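Local coordinates for protein G/U mismatch-specific DNA glycosylase (Deinococcus radiodurans, PDB 2C2Q) that belongs to the uracil-DNA glycosylase superfamily, whose members share an alpha/beta fold with helices packed on both faces of a central, mostly parallel beta sheet, at residues Leu28-Ala34 / Leu80-Ala86; Leu17-Val21 / Glu71-Leu75; Asp20-Gly25 / Lys109-Tyr113; Ala34-Ala40 / Arg88-Val92; Arg114-Phe120 / Glu151-Leu157. The protein carries 1 engineered substitution. All coordinates share one frame; numbering follows the deposited sequence.

How the contacts relate
Contacts 1 and 5 lie in the central sheet. Contact 1 pairs strands 28-32 and 80-84. Contact 5 pairs strands 117-120 and 153-156, its centre about 10 Å away. Strands 28-32 and 117-120 are neighbours, so the four form the parallel part of a mixed sheet, which strand 140-141 extends antiparallel. The loop before strand 28-32 serves contacts 2 and 3, meeting segment 71-75 and helix 103-113 respectively. Contact 4 continues from contact 1 through A34, about 22 Å from contact 5 between centres. Contacts 1, 2 and 4 cross along the sequence, contact 3 spans contacts 1 and 4, and contact 5 comes last. Loop and helix thus pack against one sheet.

Contact 1. Residues Leu28-Ala34 / Leu80-Ala86; sequences LVLVGTA and LGLTDVA
Strands 28-32 and 80-84 run parallel, their short axes 25° apart, with L28 beside L80 and G32 beside D84. Backbone bonds alternate between them, as in G81 N to L28 O (2.8 Å) and L30 N to G81 O (3.0 Å). The pairing continues past the strands, where A86 N meets T33 O at 2.8 Å. On one face, L28 and L80 lie side by side and point the same way, with L28 CD2 3.8 Å from L80 CG. L30 CD1 reaches L80 CD2, and L30 CB touches L82 CD2. Helix 53-59 covers L30 and L82 through F53. On the other face, V31 CG2 meets T83 CG2 at 3.8 Å. The methyl of T83 sits between its backbone N and carbonyl carbon, which puts OG1 anti to N (chi1 -176°). That hydroxyl bonds to D20 outside the pair. V31 CG1 also meets V85 CG2, the two side chains crossing at about a right angle. G32 N gives its main bond to T83 O (3.1 Å), and D84 OD1 adds a weak one at 2.9 Å. An acetate ion is modelled very close to D84. The contact is therefore mainly apolar along the strands, apart from the T83 hydroxyl. Its polar chemistry gathers at their C-terminal ends, where a carboxylate meets the backbone and the acetate, probably from the crystallisation liquor, may mark a pocket.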
# COMPACT_ATOMS: atom_id res chain seq x y z
N LEU A 28 -0.76 4.56 8.48
CA LEU A 28 -1.16 3.62 7.49
C LEU A 28 -0.09 3.59 6.38
O LEU A 28 0.24 4.64 5.83
CB LEU A 28 -2.48 4.09 6.85
CG LEU A 28 -2.92 3.45 5.48
CD1 LEU A 28 -3.11 1.93 5.65
CD2 LEU A 28 -4.18 4.12 4.92
N VAL A 29 0.38 2.39 6.07
CA VAL A 29 1.19 2.23 4.85
C VAL A 29 0.41 1.36 3.85
O VAL A 29 0.00 0.24 4.18
CB VAL A 29 2.52 1.57 5.20
CG1 VAL A 29 3.32 1.13 3.94
CG2 VAL A 29 3.37 2.47 6.16
N LEU A 30 0.32 1.88 2.64
CA LEU A 30 -0.44 1.25 1.52
C LEU A 30 0.58 0.56 0.64
O LEU A 30 1.53 1.22 0.15
CB LEU A 30 -1.24 2.27 0.75
CG LEU A 30 -2.43 2.79 1.60
CD1 LEU A 30 -2.64 4.30 1.28
CD2 LEU A 30 -3.69 1.83 1.35
N VAL A 31 0.44 -0.74 0.49
CA VAL A 31 1.44 -1.57 -0.18
C VAL A 31 0.88 -2.18 -1.49
O VAL A 31 -0.13 -2.94 -1.44
CB VAL A 31 1.90 -2.71 0.72
CG1 VAL A 31 2.98 -3.56 -0.02
CG2 VAL A 31 2.40 -2.19 2.10
N GLY A 32 1.44 -1.83 -2.63
CA GLY A 32 0.98 -2.41 -3.89
C GLY A 32 1.78 -3.64 -4.30
O GLY A 32 2.66 -4.08 -3.56
N THR A 33 1.53 -4.18 -5.49
CA THR A 33 2.37 -5.30 -6.00
C THR A 33 3.73 -4.76 -6.48
O THR A 33 4.81 -5.17 -6.02
CB THR A 33 1.62 -5.95 -7.17
OG1 THR A 33 1.07 -4.92 -7.99
CG2 THR A 33 0.35 -6.74 -6.65
N ALA A 34 3.66 -3.83 -7.43
CA ALA A 34 4.82 -3.27 -8.12
C ALA A 34 4.33 -2.06 -8.88
O ALA A 34 3.10 -1.97 -9.21
CB ALA A 34 5.41 -4.25 -9.11
N LEU A 80 0.15 8.85 6.22
CA LEU A 80 0.18 7.75 5.26
C LEU A 80 1.58 7.60 4.63
O LEU A 80 2.26 8.61 4.39
CB LEU A 80 -0.82 7.97 4.13
CG LEU A 80 -2.22 7.35 4.35
CD1 LEU A 80 -2.82 7.88 5.71
CD2 LEU A 80 -3.10 7.66 3.17
N GLY A 81 1.95 6.36 4.38
CA GLY A 81 3.18 6.01 3.62
C GLY A 81 2.89 5.01 2.51
O GLY A 81 1.73 4.55 2.33
N LEU A 82 3.95 4.60 1.81
CA LEU A 82 3.81 3.82 0.60
C LEU A 82 5.02 2.93 0.42
O LEU A 82 6.19 3.36 0.68
CB LEU A 82 3.74 4.70 -0.67
CG LEU A 82 2.51 5.61 -0.82
CD1 LEU A 82 2.75 6.55 -1.95
CD2 LEU A 82 1.28 4.62 -1.08
N THR A 83 4.75 1.73 -0.03
CA THR A 83 5.80 0.86 -0.62
C THR A 83 5.12 -0.21 -1.51
O THR A 83 3.91 -0.16 -1.69
CB THR A 83 6.70 0.22 0.48
OG1 THR A 83 7.75 -0.55 -0.12
CG2 THR A 83 5.90 -0.76 1.40
N ASP A 84 5.87 -1.19 -2.00
CA ASP A 84 5.34 -2.27 -2.82
C ASP A 84 6.07 -3.56 -2.49
O ASP A 84 7.22 -3.52 -2.04
CB ASP A 84 5.58 -1.99 -4.30
CG ASP A 84 4.66 -0.88 -4.85
OD1 ASP A 84 3.45 -0.82 -4.50
OD2 ASP A 84 5.08 -0.08 -5.73
N VAL A 85 5.47 -4.68 -2.81
CA VAL A 85 6.14 -5.97 -2.56
C VAL A 85 7.34 -6.12 -3.49
O VAL A 85 8.38 -6.69 -3.11
CB VAL A 85 5.14 -7.14 -2.71
CG1 VAL A 85 5.80 -8.49 -2.36
CG2 VAL A 85 3.87 -6.89 -1.83
N ALA A 86 7.20 -5.65 -4.73
CA ALA A 86 8.29 -5.64 -5.71
C ALA A 86 8.75 -4.18 -6.00
O ALA A 86 7.95 -3.35 -6.47
CB ALA A 86 7.84 -6.31 -6.97

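Contact 2. Residues Leu17-Val21 / Glu71-Leu75; sequences LVPDV and EYATL
Y72 reaches across to V18, P19 and V21, in the loop before strand 28-32, from a 3-10 segment between helix 53-59 and strand 80-84. Its CG lies between the backbone N and the carbonyl carbon (chi1 72°), and this sends the ring towards the loop. CB starts against L82 CD1 of edge strand 80-84, at 3.9 Å. Further out, CD1 and CE1 of Y72 both stand 3.5 Å from V21 CG2. This methyl comes in at the ring edge, near the ring plane. The CB of A73 lies above one face of the ring, 4.1 Å from its plane and offset toward the rim. CZ of Y72 meets V18 CG1 at 4.1 Å, and the two side chains cross at a slant. At the tip, the hydroxyl oxygen OH of Y72 touches P19 CD at 3.4 Å. Y45 also meets the Y72 ring, their planes at about 45°, and binds P19 O. W54 of helix 53-59 adds to the packing. The contact is held by van der Waals packing. The phenol ring lies against the loop, by its edge at V21 and its OH at P19. Polar ties of the loop, such as those of D20, are made to other partners.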
# COMPACT_ATOMS: atom_id res chain seq x y z
N LEU A 17 12.98 1.47 -8.25
CA LEU A 17 12.51 2.23 -9.41
C LEU A 17 11.85 3.52 -8.95
O LEU A 17 12.00 4.56 -9.59
CB LEU A 17 11.55 1.40 -10.29
CG LEU A 17 12.04 0.01 -10.78
CD1 LEU A 17 11.03 -0.60 -11.66
CD2 LEU A 17 13.42 0.15 -11.49
N VAL A 18 11.14 3.48 -7.79
CA VAL A 18 10.51 4.64 -7.20
C VAL A 18 10.77 4.55 -5.66
O VAL A 18 10.75 3.42 -5.17
CB VAL A 18 9.00 4.65 -7.42
CG1 VAL A 18 8.46 6.01 -6.96
CG2 VAL A 18 8.70 4.44 -8.96
N PRO A 19 11.14 5.64 -4.99
CA PRO A 19 11.41 5.60 -3.54
C PRO A 19 10.20 5.08 -2.74
O PRO A 19 9.03 5.33 -3.11
CB PRO A 19 11.65 7.06 -3.16
CG PRO A 19 12.22 7.67 -4.40
CD PRO A 19 11.37 7.02 -5.51
N ASP A 20 10.48 4.32 -1.70
CA ASP A 20 9.54 4.18 -0.57
C ASP A 20 9.18 5.50 0.09
O ASP A 20 9.96 6.48 0.02
CB ASP A 20 10.13 3.26 0.45
CG ASP A 20 10.04 1.83 0.01
OD1 ASP A 20 9.25 1.49 -0.94
OD2 ASP A 20 10.78 0.99 0.55
N VAL A 21 7.96 5.58 0.67
CA VAL A 21 7.61 6.69 1.52
C VAL A 21 7.35 6.09 2.90
O VAL A 21 6.26 5.52 3.17
CB VAL A 21 6.35 7.43 0.99
CG1 VAL A 21 5.91 8.57 1.89
CG2 VAL A 21 6.59 7.86 -0.48
N GLU A 71 2.67 13.98 -6.26
CA GLU A 71 2.56 14.43 -4.87
C GLU A 71 2.65 13.29 -3.86
O GLU A 71 2.50 13.52 -2.66
CB GLU A 71 1.27 15.25 -4.73
CG GLU A 71 1.42 16.68 -5.29
CD GLU A 71 0.10 17.45 -5.33
OE1 GLU A 71 -0.95 16.80 -5.34
OE2 GLU A 71 0.14 18.72 -5.33
N TYR A 72 2.96 12.07 -4.34
CA TYR A 72 2.85 10.91 -3.48
C TYR A 72 3.65 11.00 -2.17
O TYR A 72 3.25 10.47 -1.11
CB TYR A 72 3.24 9.67 -4.26
CG TYR A 72 4.74 9.60 -4.53
CD1 TYR A 72 5.55 8.85 -3.68
CD2 TYR A 72 5.31 10.29 -5.63
CE1 TYR A 72 6.97 8.77 -3.87
CE2 TYR A 72 6.73 10.23 -5.87
CZ TYR A 72 7.52 9.46 -4.99
OH TYR A 72 8.90 9.37 -5.17
N ALA A 73 4.83 11.64 -2.24
CA ALA A 73 5.69 11.74 -1.07
C ALA A 73 5.19 12.64 0.05
O ALA A 73 5.77 12.64 1.14
CB ALA A 73 7.19 12.11 -1.45
N THR A 74 4.11 13.41 -0.20
CA THR A 74 3.56 14.28 0.79
C THR A 74 2.61 13.54 1.73
O THR A 74 2.18 14.07 2.75
CB THR A 74 2.82 15.47 0.14
OG1 THR A 74 1.62 14.98 -0.53
CG2 THR A 74 3.67 16.18 -0.96
N LEU A 75 2.32 12.28 1.41
CA LEU A 75 1.35 11.56 2.19
C LEU A 75 1.62 11.50 3.71
O LEU A 75 0.65 11.38 4.48
CB LEU A 75 1.17 10.11 1.66
CG LEU A 75 0.34 9.96 0.36
CD1 LEU A 75 0.30 8.47 -0.03
CD2 LEU A 75 -1.09 10.49 0.62

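Contact 3. Residues Asp20-Gly25 / Lys109-Tyr113; sequences DVLQPG and KVEHY
K109 and D20 form a salt bridge, with K109 NZ 2.8 Å from D20 OD2. The lysine approaches the syn lone pair of that oxygen, on the side of OD1. The extended chain beyond CG carries the ammonium from the helix to the loop. Next to it, L22 CD1 packs on K109 CD at 3.7 Å, the two side chains crossing at about a right angle. L22 also covers Y113. Its CB stands over one ring face, 3.8 Å from the centroid and 18° off the normal, a CH-pi contact. H112 CD2 covers the opposite face, over the ring centre. P24 CD meets the ring at its edge, in plane, 3.8 Å from Y113 CD1. The ring is thus held between L22 and H112. Helix 103-113 belongs to a beta-alpha-beta crossover of the alpha/beta sheet. It connects strand 80-84 to strand 117-120, and Y113 is its last residue. At this end two waters join helix and loop. Water 1 donates to both Q23 O and Y113 O. Water 2 accepts from G25 N at 3.0 Å and donates to Y113 O at 2.7 Å. The last helical carbonyl is thus served by two waters. Further out, other groups position the salt bridge. D20 OD1 takes a hydrogen bond from T83 OG1 and a second salt bridge from K87. The two oxygens of D20 thus divide their cationic partners, which should favour the charged carboxylate. K109 NZ is also bonded to the hydroxyl of Y16, and V21 continues the loop by pairing its backbone with L82.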
# COMPACT_ATOMS: atom_id res chain seq x y z
N ASP A 20 10.48 4.32 -1.70
CA ASP A 20 9.54 4.18 -0.57
C ASP A 20 9.18 5.50 0.09
O ASP A 20 9.96 6.48 0.02
CB ASP A 20 10.13 3.26 0.45
CG ASP A 20 10.04 1.83 0.01
OD1 ASP A 20 9.25 1.49 -0.94
OD2 ASP A 20 10.78 0.99 0.55
N VAL A 21 7.96 5.58 0.67
CA VAL A 21 7.61 6.69 1.52
C VAL A 21 7.35 6.09 2.90
O VAL A 21 6.26 5.52 3.17
CB VAL A 21 6.35 7.43 0.99
CG1 VAL A 21 5.91 8.57 1.89
CG2 VAL A 21 6.59 7.86 -0.48
N LEU A 22 8.34 6.19 3.77
CA LEU A 22 8.31 5.41 5.01
C LEU A 22 9.03 6.22 6.04
O LEU A 22 10.05 6.88 5.72
CB LEU A 22 8.98 4.02 4.88
CG LEU A 22 8.29 2.98 3.96
CD1 LEU A 22 9.18 1.75 3.79
CD2 LEU A 22 6.88 2.63 4.55
N GLN A 23 8.52 6.17 7.26
CA GLN A 23 9.11 6.88 8.41
C GLN A 23 8.42 6.32 9.66
O GLN A 23 7.33 5.74 9.55
CB GLN A 23 8.95 8.40 8.26
CG GLN A 23 7.53 8.91 8.23
CD GLN A 23 7.46 10.37 7.96
OE1 GLN A 23 8.04 10.85 6.98
NE2 GLN A 23 6.69 11.08 8.77
N PRO A 24 9.04 6.43 10.83
CA PRO A 24 8.34 6.10 12.09
C PRO A 24 6.99 6.83 12.31
O PRO A 24 6.77 7.96 11.81
CB PRO A 24 9.34 6.56 13.19
CG PRO A 24 10.69 6.50 12.52
CD PRO A 24 10.43 6.92 11.06
N GLY A 25 6.10 6.20 13.07
CA GLY A 25 4.89 6.93 13.52
C GLY A 25 3.74 7.08 12.52
O GLY A 25 2.84 7.90 12.72
N LYS A 109 10.95 -3.68 6.81
CA LYS A 109 10.51 -2.32 6.90
C LYS A 109 9.37 -2.16 7.93
O LYS A 109 9.31 -1.18 8.62
CB LYS A 109 10.08 -1.83 5.51
CG LYS A 109 11.25 -1.72 4.51
CD LYS A 109 10.71 -1.58 3.07
CE LYS A 109 11.80 -1.80 2.10
NZ LYS A 109 11.28 -1.77 0.65
N VAL A 110 8.40 -3.07 7.93
CA VAL A 110 7.26 -2.94 8.80
C VAL A 110 7.73 -3.02 10.27
O VAL A 110 7.22 -2.30 11.11
CB VAL A 110 6.22 -4.01 8.50
CG1 VAL A 110 5.11 -3.98 9.53
CG2 VAL A 110 5.61 -3.74 7.11
N GLU A 111 8.69 -3.90 10.49
CA GLU A 111 9.25 -4.15 11.84
C GLU A 111 9.98 -2.91 12.31
O GLU A 111 9.95 -2.56 13.48
CB GLU A 111 10.22 -5.33 11.80
CG GLU A 111 11.01 -5.51 13.12
CD GLU A 111 10.14 -5.56 14.38
OE1 GLU A 111 9.03 -6.16 14.34
OE2 GLU A 111 10.55 -5.00 15.43
N HIS A 112 10.71 -2.30 11.39
CA HIS A 112 11.46 -1.09 11.67
C HIS A 112 10.56 0.13 11.92
O HIS A 112 10.65 0.78 12.97
CB HIS A 112 12.52 -0.83 10.58
CG HIS A 112 13.26 0.45 10.80
ND1 HIS A 112 14.30 0.55 11.72
CD2 HIS A 112 13.06 1.69 10.32
CE1 HIS A 112 14.73 1.80 11.75
NE2 HIS A 112 14.00 2.51 10.90
N TYR A 113 9.66 0.44 10.98
CA TYR A 113 8.86 1.66 11.05
C TYR A 113 7.57 1.54 11.89
O TYR A 113 7.00 2.56 12.28
CB TYR A 113 8.48 2.05 9.62
CG TYR A 113 9.67 2.48 8.82
CD1 TYR A 113 10.31 3.70 9.11
CD2 TYR A 113 10.15 1.70 7.74
CE1 TYR A 113 11.42 4.12 8.36
CE2 TYR A 113 11.25 2.12 7.00
CZ TYR A 113 11.86 3.32 7.31
OH TYR A 113 12.95 3.78 6.59
O HOH W 1 5.46 4.12 10.64
O HOH W 2 6.88 3.84 14.69

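Contact 4. Residues Ala34-Ala40 / Arg88-Val92; sequences APSGISA and RHSGV
P35 and the S90-G91 backbone make the close part of this contact. G91 N donates to P35 O at 3.0 Å, with an N-H...O angle of 158° and the donor in the carbonyl plane. The same oxygen lies 3.1 Å from S90 CB. H89 O is set against carbon, 3.4 Å from P35 CD and 3.7 Å from A34 CB. It is buried here and has no hydrogen-bond partner in the model. A40 CB of the helix closes on S90 CB at 3.8 Å. G91 has a positive phi (126°), a conformation suited to a residue without a side chain. The other side is looser and wetter. Water 3 lies between the carbonyls of A34 and G91 and donates to A34 O. The H89 ring leads away to P97 and A100. The CB of S36 points away from the 88-92 loop, and its OG accepts from S39 N at 3.0 Å. This is an N-cap at the start of helix 37-42. The turn follows strand 28-32, and a bound acetate lies near P35. It probably corresponds to the motif A loop, which lines the pocket in relatives of this superfamily.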
# COMPACT_ATOMS: atom_id res chain seq x y z
N ALA A 34 3.66 -3.83 -7.43
CA ALA A 34 4.82 -3.27 -8.12
C ALA A 34 4.33 -2.06 -8.88
O ALA A 34 3.10 -1.97 -9.21
CB ALA A 34 5.41 -4.25 -9.11
N PRO A 35 5.22 -1.14 -9.16
CA PRO A 35 4.82 0.04 -9.98
C PRO A 35 4.44 -0.45 -11.38
O PRO A 35 5.13 -1.33 -11.95
CB PRO A 35 6.08 0.91 -10.00
CG PRO A 35 7.25 -0.22 -9.91
CD PRO A 35 6.68 -1.13 -8.82
N SER A 36 3.30 -0.01 -11.89
CA SER A 36 3.07 -0.12 -13.35
C SER A 36 4.20 0.54 -14.15
O SER A 36 4.97 1.38 -13.65
CB SER A 36 1.70 0.52 -13.78
OG SER A 36 1.83 1.94 -13.68
N GLY A 37 4.27 0.24 -15.46
CA GLY A 37 5.25 0.95 -16.30
C GLY A 37 5.09 2.42 -16.28
O GLY A 37 6.05 3.18 -16.20
N ILE A 38 3.84 2.89 -16.33
CA ILE A 38 3.63 4.32 -16.28
C ILE A 38 4.13 4.90 -14.94
O ILE A 38 4.76 5.96 -14.92
CB ILE A 38 2.05 4.61 -16.47
CG1 ILE A 38 1.65 4.31 -17.95
CG2 ILE A 38 1.68 6.05 -16.07
CD1 ILE A 38 0.05 4.29 -18.08
N SER A 39 3.83 4.23 -13.83
CA SER A 39 4.28 4.67 -12.50
C SER A 39 5.84 4.74 -12.40
O SER A 39 6.38 5.70 -11.91
CB SER A 39 3.70 3.78 -11.42
OG SER A 39 2.27 3.98 -11.39
N ALA A 40 6.47 3.70 -12.91
CA ALA A 40 7.95 3.61 -12.91
C ALA A 40 8.54 4.76 -13.76
O ALA A 40 9.47 5.42 -13.34
CB ALA A 40 8.38 2.31 -13.44
N ARG A 88 12.06 -3.34 -7.51
CA ARG A 88 13.09 -3.24 -8.55
C ARG A 88 12.61 -3.61 -9.95
O ARG A 88 13.44 -3.64 -10.89
CB ARG A 88 14.25 -4.21 -8.18
CG ARG A 88 14.92 -3.84 -6.82
CD ARG A 88 16.17 -4.70 -6.49
NE ARG A 88 16.83 -4.29 -5.25
CZ ARG A 88 16.36 -4.58 -4.02
NH1 ARG A 88 15.22 -5.25 -3.86
NH2 ARG A 88 17.04 -4.20 -2.94
N HIS A 89 11.31 -3.92 -10.09
CA HIS A 89 10.75 -4.30 -11.37
C HIS A 89 9.39 -3.61 -11.49
O HIS A 89 8.74 -3.31 -10.49
CB HIS A 89 10.51 -5.82 -11.43
CG HIS A 89 11.76 -6.65 -11.26
ND1 HIS A 89 12.31 -6.93 -10.03
CD2 HIS A 89 12.55 -7.27 -12.18
CE1 HIS A 89 13.39 -7.69 -10.19
NE2 HIS A 89 13.57 -7.90 -11.49
N SER A 90 8.95 -3.40 -12.74
CA SER A 90 7.66 -2.82 -13.00
C SER A 90 6.88 -3.69 -13.95
O SER A 90 7.45 -4.53 -14.67
CB SER A 90 7.83 -1.41 -13.56
OG SER A 90 8.40 -1.40 -14.88
N GLY A 91 5.57 -3.46 -13.98
CA GLY A 91 4.70 -4.11 -14.95
C GLY A 91 3.57 -4.78 -14.20
O GLY A 91 3.39 -4.56 -12.98
N VAL A 92 2.81 -5.61 -14.90
CA VAL A 92 1.70 -6.30 -14.27
C VAL A 92 2.20 -7.50 -13.50
O VAL A 92 3.23 -8.12 -13.89
CB VAL A 92 0.60 -6.68 -15.31
CG1 VAL A 92 0.31 -5.46 -16.15
CG2 VAL A 92 1.03 -7.84 -16.22
O HOH W 3 1.93 -3.35 -11.39

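Contact 5. Residues Arg114-Phe120 / Glu151-Leu157; sequences RPRIVAF and ETELWVL
R116 folds back on E151 through bends at chi2 (-48°) and chi3 (-46°), which carry NE to E151 O at 3.0 Å. The oxygen lies in the guanidinium plane, at its edge, and NH2 adds a weak second bond. T152 points its hydroxyl at the carbonyl of P115 (OG1 to O 2.8 Å), nearly in line with the C=O bond. The methyl CG2 of T152 then rests on V118 CG2 at 3.7 Å. From here strands 117-120 and 153-156 run parallel, 17° apart, in the central sheet, with bonds such as V118 N to E153 O (2.8 Å). Helices cover both faces, giving the three-layer alpha/beta arrangement of the superfamily. On the face of helix 171-188, I117 CG2 meets W155 CD1 at 3.6 Å, and A119 CB touches W155 CB at 3.7 Å. The indole is fixed by E153. W155 NE1 bonds to E153 OE2 almost straight, in the ring plane but from above the carboxylate plane. R179 of that helix pairs with E153 OE1. On the other face, L154 CD2 approaches the edge of the F120 ring, 3.6 Å from F120 CE2. Beyond these two, helix 123-130 packs with A126 on F120 and L130 on L154.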
# COMPACT_ATOMS: atom_id res chain seq x y z
N ARG A 114 7.10 0.30 12.10
CA ARG A 114 5.93 0.11 12.98
C ARG A 114 4.71 1.00 12.65
O ARG A 114 4.12 1.63 13.53
CB ARG A 114 6.35 0.32 14.46
CG ARG A 114 7.41 -0.63 14.95
CD ARG A 114 7.02 -2.09 14.87
NE ARG A 114 8.03 -2.98 15.44
CZ ARG A 114 8.20 -3.20 16.76
NH1 ARG A 114 7.41 -2.62 17.65
NH2 ARG A 114 9.16 -4.01 17.20
N PRO A 115 4.25 1.04 11.39
CA PRO A 115 3.02 1.81 11.09
C PRO A 115 1.81 1.18 11.82
O PRO A 115 1.86 -0.02 12.14
CB PRO A 115 2.87 1.63 9.57
CG PRO A 115 3.54 0.30 9.30
CD PRO A 115 4.75 0.27 10.24
N ARG A 116 0.76 1.96 12.08
CA ARG A 116 -0.42 1.40 12.80
C ARG A 116 -1.17 0.38 11.92
O ARG A 116 -1.73 -0.60 12.44
CB ARG A 116 -1.37 2.50 13.28
CG ARG A 116 -0.77 3.44 14.41
CD ARG A 116 -0.11 2.70 15.60
NE ARG A 116 -0.91 1.61 16.09
CZ ARG A 116 -1.97 1.74 16.91
NH1 ARG A 116 -2.33 2.96 17.36
NH2 ARG A 116 -2.67 0.65 17.25
N ILE A 117 -1.16 0.62 10.60
CA ILE A 117 -1.87 -0.26 9.66
C ILE A 117 -0.98 -0.49 8.46
O ILE A 117 -0.29 0.45 8.02
CB ILE A 117 -3.19 0.36 9.18
CG1 ILE A 117 -4.13 0.68 10.40
CG2 ILE A 117 -3.85 -0.63 8.20
CD1 ILE A 117 -5.17 1.69 10.02
N VAL A 118 -0.92 -1.75 8.00
CA VAL A 118 -0.40 -2.05 6.64
C VAL A 118 -1.60 -2.51 5.81
O VAL A 118 -2.23 -3.49 6.19
CB VAL A 118 0.72 -3.12 6.69
CG1 VAL A 118 1.14 -3.57 5.21
CG2 VAL A 118 1.91 -2.51 7.38
N ALA A 119 -1.92 -1.82 4.72
CA ALA A 119 -3.09 -2.20 3.92
C ALA A 119 -2.58 -2.54 2.51
O ALA A 119 -1.98 -1.69 1.85
CB ALA A 119 -4.15 -1.11 3.87
N PHE A 120 -2.69 -3.81 2.13
CA PHE A 120 -2.38 -4.23 0.75
C PHE A 120 -3.44 -3.69 -0.19
O PHE A 120 -4.65 -3.81 0.09
CB PHE A 120 -2.26 -5.75 0.62
CG PHE A 120 -1.11 -6.29 1.41
CD1 PHE A 120 0.16 -6.33 0.83
CD2 PHE A 120 -1.25 -6.61 2.77
CE1 PHE A 120 1.28 -6.77 1.53
CE2 PHE A 120 -0.11 -7.05 3.48
CZ PHE A 120 1.13 -7.13 2.85
N GLU A 151 0.59 -4.06 17.12
CA GLU A 151 -0.12 -2.77 17.05
C GLU A 151 -0.17 -2.37 15.59
O GLU A 151 -0.70 -1.27 15.26
CB GLU A 151 0.52 -1.71 17.95
CG GLU A 151 0.09 -1.92 19.43
CD GLU A 151 0.97 -1.21 20.44
OE1 GLU A 151 2.21 -1.15 20.22
OE2 GLU A 151 0.39 -0.72 21.47
N THR A 152 0.31 -3.28 14.74
CA THR A 152 0.25 -3.14 13.23
C THR A 152 -0.83 -4.06 12.66
O THR A 152 -0.62 -5.23 12.49
CB THR A 152 1.61 -3.50 12.53
OG1 THR A 152 2.65 -2.60 12.95
CG2 THR A 152 1.49 -3.28 10.96
N GLU A 153 -1.98 -3.49 12.40
CA GLU A 153 -3.12 -4.21 11.80
C GLU A 153 -2.85 -4.39 10.31
O GLU A 153 -2.14 -3.60 9.69
CB GLU A 153 -4.34 -3.32 11.84
CG GLU A 153 -4.99 -2.98 13.15
CD GLU A 153 -6.10 -1.94 12.91
OE1 GLU A 153 -6.06 -0.92 13.56
OE2 GLU A 153 -7.05 -2.13 12.04
N LEU A 154 -3.49 -5.40 9.71
CA LEU A 154 -3.19 -5.76 8.30
C LEU A 154 -4.52 -5.79 7.56
O LEU A 154 -5.53 -6.33 8.06
CB LEU A 154 -2.52 -7.11 8.29
CG LEU A 154 -1.65 -7.70 7.17
CD1 LEU A 154 -0.95 -8.85 7.82
CD2 LEU A 154 -2.47 -8.16 5.95
N TRP A 155 -4.56 -5.19 6.37
CA TRP A 155 -5.82 -5.01 5.67
C TRP A 155 -5.55 -5.42 4.24
O TRP A 155 -4.40 -5.35 3.75
CB TRP A 155 -6.26 -3.52 5.67
CG TRP A 155 -6.96 -3.05 6.97
CD1 TRP A 155 -6.46 -3.08 8.24
CD2 TRP A 155 -8.27 -2.49 7.07
NE1 TRP A 155 -7.37 -2.54 9.13
CE2 TRP A 155 -8.50 -2.18 8.45
CE3 TRP A 155 -9.29 -2.21 6.14
CZ2 TRP A 155 -9.71 -1.62 8.91
CZ3 TRP A 155 -10.50 -1.63 6.60
CH2 TRP A 155 -10.70 -1.38 8.00
N VAL A 156 -6.63 -5.83 3.56
CA VAL A 156 -6.53 -6.22 2.14
C VAL A 156 -7.62 -5.47 1.42
O VAL A 156 -8.77 -5.40 1.90
CB VAL A 156 -6.64 -7.75 1.95
CG1 VAL A 156 -6.69 -8.12 0.45
CG2 VAL A 156 -5.44 -8.50 2.60
N LEU A 157 -7.26 -4.80 0.31
CA LEU A 157 -8.20 -3.90 -0.32
C LEU A 157 -8.44 -4.29 -1.76
O LEU A 157 -7.56 -4.89 -2.35
CB LEU A 157 -7.73 -2.44 -0.28
CG LEU A 157 -7.37 -1.91 1.13
CD1 LEU A 157 -6.58 -0.54 0.97
CD2 LEU A 157 -8.57 -1.69 1.95
O HOH W 4 -3.13 -1.08 14.98